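Local coordinates for protein MstE (Scytonema sp. PCC 10023, PDB 6SBF) that probably cyclises linear meroterpenoid precursors into merosterol-type polycyclic scaffolds, acting as a single-domain class II terpene cyclase, at residues Ala30-Ala33 / Phe34-Ala38. The protein carries 1 engineered substitution. Residues are numbered along the deposited sequence; the frame is centred on the assembly and turned at random.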
loop_
_atom_site.group_PDB
_atom_site.type_symbol
_atom_site.label_atom_id
_atom_site.label_comp_id
_atom_site.label_asym_id
_atom_site.label_seq_id
_atom_site.Cartn_x
_atom_site.Cartn_y
_atom_site.Cartn_z
ATOM N N ALA A 30 -2.001 20.980 1.476
ATOM C CA ALA A 30 -1.686 20.921 2.924
ATOM C C ALA A 30 -1.058 19.561 3.254
ATOM O O ALA A 30 -0.114 19.500 4.064
ATOM C CB ALA A 30 -2.923 21.178 3.761
ATOM N N ALA A 31 -1.527 18.496 2.622
ATOM C CA ALA A 31 -0.976 17.153 2.866
ATOM C C ALA A 31 0.427 17.034 2.304
ATOM O O ALA A 31 1.300 16.410 2.934
ATOM C CB ALA A 31 -1.903 16.138 2.311
ATOM N N VAL A 32 0.615 17.584 1.092
ATOM C CA VAL A 32 1.964 17.531 0.509
ATOM C C VAL A 32 2.935 18.314 1.421
ATOM O O VAL A 32 4.076 17.842 1.646
ATOM C CB VAL A 32 1.935 18.104 -0.910
ATOM C CG1 VAL A 32 3.326 18.401 -1.428
ATOM C CG2 VAL A 32 1.169 17.171 -1.841
ATOM N N ALA A 33 2.519 19.489 1.907
ATOM C CA ALA A 33 3.437 20.250 2.795
ATOM C C ALA A 33 3.744 19.409 4.059
ATOM O O ALA A 33 4.906 19.339 4.531
ATOM C CB ALA A 33 2.828 21.583 3.182
ATOM N N PHE A 34 2.722 18.794 4.655
ATOM C CA PHE A 34 2.946 17.923 5.842
ATOM C C PHE A 34 3.954 16.837 5.513
ATOM O O PHE A 34 4.917 16.611 6.252
ATOM C CB PHE A 34 1.622 17.300 6.296
ATOM C CG PHE A 34 1.771 16.204 7.327
ATOM C CD1 PHE A 34 1.898 16.507 8.669
ATOM C CD2 PHE A 34 1.869 14.889 6.932
ATOM C CE1 PHE A 34 2.105 15.496 9.594
ATOM C CE2 PHE A 34 2.070 13.876 7.863
ATOM C CZ PHE A 34 2.230 14.201 9.178
ATOM N N LEU A 35 3.771 16.173 4.356
ATOM C CA LEU A 35 4.641 15.053 4.026
ATOM C C LEU A 35 6.064 15.554 3.779
ATOM O O LEU A 35 7.011 14.862 4.198
ATOM C CB LEU A 35 4.092 14.293 2.836
ATOM C CG LEU A 35 2.842 13.483 3.091
ATOM C CD1 LEU A 35 2.205 13.009 1.819
ATOM C CD2 LEU A 35 3.138 12.270 3.933
ATOM N N LEU A 36 6.264 16.656 3.056
ATOM C CA LEU A 36 7.645 17.093 2.776
ATOM C C LEU A 36 8.332 17.511 4.077
ATOM O O LEU A 36 9.529 17.197 4.259
ATOM C CB LEU A 36 7.671 18.208 1.744
ATOM C CG LEU A 36 7.194 17.790 0.361
ATOM C CD1 LEU A 36 7.083 19.005 -0.533
ATOM C CD2 LEU A 36 8.124 16.765 -0.234
ATOM N N GLU A 37 7.597 18.189 4.962
ATOM C CA GLU A 37 8.178 18.615 6.271
ATOM C C GLU A 37 8.517 17.410 7.158
ATOM O O GLU A 37 9.408 17.510 8.002
ATOM C CB GLU A 37 7.243 19.595 6.975
ATOM C CG GLU A 37 7.739 20.073 8.322
ATOM C CD GLU A 37 9.087 20.738 8.338
ATOM O OE1 GLU A 37 9.765 20.653 9.387
ATOM O OE2 GLU A 37 9.452 21.339 7.312
ATOM N N ALA A 38 7.812 16.303 6.983
ATOM C CA ALA A 38 7.904 15.128 7.883
ATOM C C ALA A 38 9.131 14.283 7.594
ATOM O O ALA A 38 9.415 13.367 8.372
ATOM C CB ALA A 38 6.626 14.296 7.796
#
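The last two turns of helix 18-37, the first helix of the modelled chain, bring A30-A33 against F34-A38 through four successive i to i+4 backbone hydrogen bonds: F34 N to A30 O, L35 N to A31 O, L36 N to V32 O and E37 N to A33 O, the second at 2.9 Å. One side-chain pair lies across the contact: V32 and L36, a turn apart, run side by side in the same direction, and V32 CG1 touches L36 CD1 at 3.9 Å. V32 CG1 stands anti to the backbone N (chi1 166°), which carries this branch forward to the leucine methyl. Together they face helix 75-90, V32 resting on V77 and L36 on H76 and A80. L35 folds back over the preceding turn, its CG 3.3 Å from A31 O; A31 and L35 both pack on helix 350-363, at T353 and V357 and at I350. F34 CB lies 3.5 Å from A31 O. With CG anti to the backbone N (chi1 169°), the F34 ring is placed so that this oxygen sits at its edge, near its plane, and the ring reaches N302 and S304 in a loop. A33 and E37 occupy the exposed flank, where E37 CB lies 3.4 Å from A33 O. Beyond the last turn, W45 NE1 hydrogen-bonds to L35 O and R39 NE to L36 O, giving carbonyls near the helix end side-chain donors. The buried apolar side formed by A31, V32 and L35, together with exposed A33 and E37, is typical of an amphipathic helix, here packed against two other helices, consistent with the alpha6-alpha6 barrel of this cyclase.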